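Local coordinates for protein K5 lyase (Enterobacteria phage k1-5, PDB 2X3H) that probably cleaves the K5 capsular polysaccharide, a heparosan-type glycosaminoglycan, by a lyase (elimination) reaction, as part of a trimeric phage tail spike, at residues A[217-231]-A[241-255]. Numbering follows the deposited sequence.
Sequences CVLADSSVNSLIDNV and AVELKGTASYNIVSN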
loop_
_atom_site.group_PDB
_atom_site.type_symbol
_atom_site.label_atom_id
_atom_site.label_comp_id
_atom_site.label_asym_id
_atom_site.label_seq_id
_atom_site.Cartn_x
_atom_site.Cartn_y
_atom_site.Cartn_z
ATOM N N CYS A 217 15.695 5.784 19.171
ATOM C CA CYS A 217 15.984 7.033 18.490
ATOM C C CYS A 217 14.880 8.043 18.759
ATOM O O CYS A 217 15.068 8.974 19.530
ATOM C CB CYS A 217 16.175 6.797 16.992
ATOM S SG CYS A 217 16.729 8.265 16.111
ATOM N N VAL A 218 13.713 7.848 18.152
ATOM C CA VAL A 218 12.593 8.769 18.358
ATOM C C VAL A 218 11.530 8.051 19.162
ATOM O O VAL A 218 11.161 6.936 18.818
ATOM C CB VAL A 218 11.942 9.164 17.011
ATOM C CG1 VAL A 218 10.659 10.018 17.214
ATOM C CG2 VAL A 218 12.932 9.895 16.114
ATOM N N LEU A 219 11.020 8.703 20.201
ATOM C CA LEU A 219 9.902 8.167 20.972
ATOM C C LEU A 219 8.796 9.205 21.055
ATOM O O LEU A 219 9.042 10.332 21.511
ATOM C CB LEU A 219 10.351 7.798 22.390
ATOM C CG LEU A 219 9.200 7.621 23.391
ATOM C CD1 LEU A 219 8.252 6.520 22.926
ATOM C CD2 LEU A 219 9.747 7.306 24.774
ATOM N N ALA A 220 7.597 8.841 20.591
ATOM C CA ALA A 220 6.401 9.671 20.773
ATOM C C ALA A 220 5.500 8.982 21.787
ATOM O O ALA A 220 4.792 8.020 21.458
ATOM C CB ALA A 220 5.671 9.889 19.446
ATOM N N ASP A 221 5.560 9.454 23.032
ATOM C CA ASP A 221 4.776 8.874 24.118
ATOM C C ASP A 221 3.444 9.595 24.213
ATOM O O ASP A 221 3.390 10.767 24.603
ATOM C CB ASP A 221 5.541 8.999 25.442
ATOM C CG ASP A 221 4.800 8.377 26.620
ATOM O OD1 ASP A 221 3.587 8.109 26.512
ATOM O OD2 ASP A 221 5.441 8.154 27.675
ATOM N N SER A 222 2.375 8.894 23.827
ATOM C CA SER A 222 1.016 9.392 24.000
ATOM C C SER A 222 0.691 10.641 23.169
ATOM O O SER A 222 -0.171 11.434 23.531
ATOM C CB SER A 222 0.710 9.605 25.492
ATOM O OG SER A 222 0.903 8.390 26.211
ATOM N N SER A 223 1.374 10.820 22.041
ATOM C CA SER A 223 1.074 11.960 21.181
ATOM C C SER A 223 -0.175 11.691 20.351
ATOM O O SER A 223 -0.575 10.536 20.146
ATOM C CB SER A 223 2.240 12.254 20.241
ATOM O OG SER A 223 2.456 11.134 19.385
ATOM N N VAL A 224 -0.766 12.770 19.856
ATOM C CA VAL A 224 -1.886 12.679 18.929
ATOM C C VAL A 224 -1.656 13.613 17.740
ATOM O O VAL A 224 -0.911 14.606 17.848
ATOM C CB VAL A 224 -3.236 13.013 19.623
ATOM C CG1 VAL A 224 -3.544 12.001 20.720
ATOM C CG2 VAL A 224 -3.234 14.438 20.187
ATOM N N ASN A 225 -2.292 13.299 16.604
ATOM C CA ASN A 225 -2.251 14.165 15.413
ATOM C C ASN A 225 -0.833 14.592 15.045
ATOM O O ASN A 225 -0.613 15.746 14.711
ATOM C CB ASN A 225 -3.119 15.425 15.606
ATOM C CG ASN A 225 -4.522 15.098 16.094
ATOM O OD1 ASN A 225 -5.020 15.688 17.073
ATOM N ND2 ASN A 225 -5.161 14.148 15.435
ATOM N N SER A 226 0.109 13.654 15.075
ATOM C CA SER A 226 1.502 13.988 14.813
ATOM C C SER A 226 2.077 13.174 13.672
ATOM O O SER A 226 1.594 12.071 13.382
ATOM C CB SER A 226 2.338 13.782 16.075
ATOM O OG SER A 226 1.962 14.701 17.099
ATOM N N LEU A 227 3.093 13.739 13.025
ATOM C CA LEU A 227 3.731 13.121 11.857
ATOM C C LEU A 227 5.193 12.846 12.162
ATOM O O LEU A 227 5.892 13.731 12.644
ATOM C CB LEU A 227 3.644 14.056 10.635
ATOM C CG LEU A 227 2.244 14.415 10.116
ATOM C CD1 LEU A 227 2.305 15.532 9.118
ATOM C CD2 LEU A 227 1.569 13.185 9.487
ATOM N N ILE A 228 5.650 11.629 11.893
ATOM C CA ILE A 228 7.068 11.276 12.017
ATOM C C ILE A 228 7.475 10.689 10.669
ATOM O O ILE A 228 6.925 9.665 10.270
ATOM C CB ILE A 228 7.273 10.243 13.135
ATOM C CG1 ILE A 228 6.776 10.814 14.467
ATOM C CG2 ILE A 228 8.745 9.773 13.216
ATOM C CD1 ILE A 228 6.786 9.793 15.602
ATOM N N ASP A 229 8.411 11.338 9.964
ATOM C CA ASP A 229 8.657 11.041 8.533
ATOM C C ASP A 229 10.156 11.123 8.238
ATOM O O ASP A 229 10.827 12.053 8.686
ATOM C CB ASP A 229 7.886 12.073 7.664
ATOM C CG ASP A 229 7.865 11.728 6.165
ATOM O OD1 ASP A 229 7.951 10.533 5.793
ATOM O OD2 ASP A 229 7.749 12.682 5.347
ATOM N N ASN A 230 10.682 10.144 7.503
ATOM C CA ASN A 230 12.069 10.215 7.026
ATOM C C ASN A 230 13.089 10.136 8.175
ATOM O O ASN A 230 13.770 11.124 8.491
ATOM C CB ASN A 230 12.287 11.487 6.171
ATOM C CG ASN A 230 11.566 11.429 4.809
ATOM O OD1 ASN A 230 11.079 12.450 4.296
ATOM N ND2 ASN A 230 11.508 10.245 4.223
ATOM N N VAL A 231 13.193 8.951 8.779
ATOM C CA VAL A 231 14.117 8.685 9.896
ATOM C C VAL A 231 15.126 7.619 9.476
ATOM O O VAL A 231 14.753 6.620 8.857
ATOM C CB VAL A 231 13.348 8.178 11.134
ATOM C CG1 VAL A 231 14.296 7.832 12.276
ATOM C CG2 VAL A 231 12.326 9.221 11.572
ATOM N N ALA A 241 14.156 2.520 15.958
ATOM C CA ALA A 241 14.187 3.798 15.253
ATOM C C ALA A 241 13.038 4.720 15.670
ATOM O O ALA A 241 13.249 5.903 15.908
ATOM C CB ALA A 241 14.174 3.577 13.732
ATOM N N VAL A 242 11.822 4.170 15.740
ATOM C CA VAL A 242 10.653 4.940 16.153
ATOM C C VAL A 242 9.798 4.106 17.091
ATOM O O VAL A 242 9.326 3.034 16.711
ATOM C CB VAL A 242 9.773 5.366 14.946
ATOM C CG1 VAL A 242 8.500 6.078 15.440
ATOM C CG2 VAL A 242 10.556 6.279 14.003
ATOM N N GLU A 243 9.595 4.603 18.309
ATOM C CA GLU A 243 8.607 4.013 19.218
ATOM C C GLU A 243 7.386 4.931 19.392
ATOM O O GLU A 243 7.542 6.138 19.622
ATOM C CB GLU A 243 9.215 3.708 20.606
ATOM C CG GLU A 243 8.107 3.239 21.559
ATOM C CD GLU A 243 8.540 2.810 22.962
ATOM O OE1 GLU A 243 9.589 3.261 23.474
ATOM O OE2 GLU A 243 7.773 2.022 23.574
ATOM N N LEU A 244 6.183 4.359 19.262
ATOM C CA LEU A 244 4.952 4.993 19.726
ATOM C C LEU A 244 4.615 4.304 21.042
ATOM O O LEU A 244 4.714 3.081 21.147
ATOM C CB LEU A 244 3.810 4.774 18.731
ATOM C CG LEU A 244 3.970 5.376 17.335
ATOM C CD1 LEU A 244 2.748 5.026 16.477
ATOM C CD2 LEU A 244 4.225 6.900 17.364
ATOM N N LYS A 245 4.183 5.081 22.031
ATOM C CA LYS A 245 4.013 4.536 23.372
ATOM C C LYS A 245 2.724 5.002 24.034
ATOM O O LYS A 245 2.224 6.093 23.749
ATOM C CB LYS A 245 5.207 4.959 24.232
ATOM C CG LYS A 245 5.314 4.297 25.594
ATOM C CD LYS A 245 6.587 4.779 26.309
ATOM C CE LYS A 245 6.797 4.039 27.621
ATOM N NZ LYS A 245 8.119 4.448 28.230
ATOM N N GLY A 246 2.194 4.167 24.916
ATOM C CA GLY A 246 1.029 4.550 25.717
ATOM C C GLY A 246 -0.206 4.803 24.882
ATOM O O GLY A 246 -0.559 4.003 24.030
ATOM N N THR A 247 -0.872 5.922 25.142
ATOM C CA THR A 247 -2.128 6.219 24.478
ATOM C C THR A 247 -1.943 6.938 23.139
ATOM O O THR A 247 -2.842 7.648 22.683
ATOM C CB THR A 247 -3.048 7.038 25.380
ATOM O OG1 THR A 247 -2.376 8.244 25.764
ATOM C CG2 THR A 247 -3.429 6.207 26.637
ATOM N N ALA A 248 -0.786 6.761 22.500
ATOM C CA ALA A 248 -0.555 7.380 21.195
ATOM C C ALA A 248 -1.628 6.950 20.197
ATOM O O ALA A 248 -1.871 5.746 20.012
ATOM C CB ALA A 248 0.816 6.999 20.667
ATOM N N SER A 249 -2.250 7.935 19.548
ATOM C CA SER A 249 -3.289 7.672 18.557
ATOM C C SER A 249 -3.294 8.761 17.482
ATOM O O SER A 249 -2.932 9.912 17.748
ATOM C CB SER A 249 -4.672 7.624 19.225
ATOM O OG SER A 249 -4.781 6.581 20.183
ATOM N N TYR A 250 -3.721 8.408 16.273
ATOM C CA TYR A 250 -3.897 9.394 15.204
ATOM C C TYR A 250 -2.571 9.994 14.749
ATOM O O TYR A 250 -2.509 11.167 14.362
ATOM C CB TYR A 250 -4.896 10.505 15.595
ATOM C CG TYR A 250 -6.128 9.982 16.306
ATOM C CD1 TYR A 250 -6.958 9.041 15.704
ATOM C CD2 TYR A 250 -6.462 10.439 17.584
ATOM C CE1 TYR A 250 -8.087 8.545 16.374
ATOM C CE2 TYR A 250 -7.579 9.953 18.248
ATOM C CZ TYR A 250 -8.386 9.016 17.639
ATOM O OH TYR A 250 -9.491 8.545 18.330
ATOM N N ASN A 251 -1.519 9.180 14.797
ATOM C CA ASN A 251 -0.213 9.572 14.281
ATOM C C ASN A 251 0.063 8.857 12.975
ATOM O O ASN A 251 -0.482 7.779 12.739
ATOM C CB ASN A 251 0.881 9.207 15.295
ATOM C CG ASN A 251 0.609 9.784 16.671
ATOM O OD1 ASN A 251 0.267 9.054 17.620
ATOM N ND2 ASN A 251 0.738 11.087 16.785
ATOM N N ILE A 252 0.908 9.451 12.135
ATOM C CA ILE A 252 1.434 8.766 10.957
ATOM C C ILE A 252 2.945 8.657 11.108
ATOM O O ILE A 252 3.602 9.653 11.378
ATOM C CB ILE A 252 1.129 9.540 9.645
ATOM C CG1 ILE A 252 -0.388 9.724 9.475
ATOM C CG2 ILE A 252 1.715 8.777 8.448
ATOM C CD1 ILE A 252 -0.783 10.449 8.200
ATOM N N VAL A 253 3.472 7.443 10.966
ATOM C CA VAL A 253 4.921 7.204 10.969
ATOM C C VAL A 253 5.250 6.690 9.571
ATOM O O VAL A 253 4.619 5.742 9.106
ATOM C CB VAL A 253 5.306 6.119 11.990
ATOM C CG1 VAL A 253 6.813 5.798 11.888
ATOM C CG2 VAL A 253 4.907 6.543 13.416
ATOM N N SER A 254 6.201 7.322 8.886
ATOM C CA SER A 254 6.430 7.023 7.474
ATOM C C SER A 254 7.910 7.091 7.125
ATOM O O SER A 254 8.644 7.903 7.681
ATOM C CB SER A 254 5.656 7.998 6.587
ATOM O OG SER A 254 5.709 7.580 5.227
ATOM N N ASN A 255 8.345 6.211 6.227
ATOM C CA ASN A 255 9.716 6.261 5.687
ATOM C C ASN A 255 10.778 6.153 6.773
ATOM O O ASN A 255 11.573 7.080 7.002
ATOM C CB ASN A 255 9.930 7.539 4.872
ATOM C CG ASN A 255 9.265 7.492 3.512
ATOM O OD1 ASN A 255 8.699 6.475 3.107
ATOM N ND2 ASN A 255 9.332 8.603 2.796
HETATM O O HOH W 1 7.984 7.311 28.258
HETATM O O HOH W 2 -2.778 10.612 24.165
#
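Ile228 bonds through both its backbone N and O to one neighbouring strand, flanking Val253 as in parallel pairing: its N-H donates to Ile252 O at 2.9 Å, and Ile228 O in turn receives Ser254 N at 2.8 Å. The same alternation joins strand 218-221 to strand 242-245, where Val218 O accepts Glu243 N and Ala220 N reaches Glu243 O. At the far end of these strands Ser222 N binds Lys245 O, while Ser222 OG links the two turns: it donates to Asp221 OD1 at 2.7 Å and accepts Thr247 N at 3.2 Å. Asp221 and Lys245 share a water instead of a direct bond, OD2 standing 4.6 Å from NZ; the lysine chain is extended throughout and carries its ammonium on to a salt bridge with Glu270. Tyr250 OH hydrogen-bonds Asp309 OD2 of one neighbouring subunit, and Asn255 ND2 hydrogen-bonds Ser254 OG of the other.

Such in-register stacking of parallel strands, with a corner before strands 218-221 and 242-245 and a loop after them, is the hallmark of the right-handed beta-helix of phage tail spikes, and residues 217-231 and 241-255 form equivalent parts of adjacent rungs. Between the two facing sheets lies an apolar interior. The methyl ends of Ile228 and Val242 meet across it, CG2 to CG2 at 4.0 Å. With CG1 anti to the carbonyl carbon (chi1 -59°), Ile228 sends CD1 toward Leu244 CD2, which also packs on Ala220 CB at 3.9 Å.

Outside the coil, Leu227 and Ile252 run alongside each other, CD2 against CB at 3.7 Å, and both pack against one neighbouring subunit of the trimer. On the outer side of the other sheet, Leu219 CD1 rests along the extended Glu243 chain and against Lys245 CB.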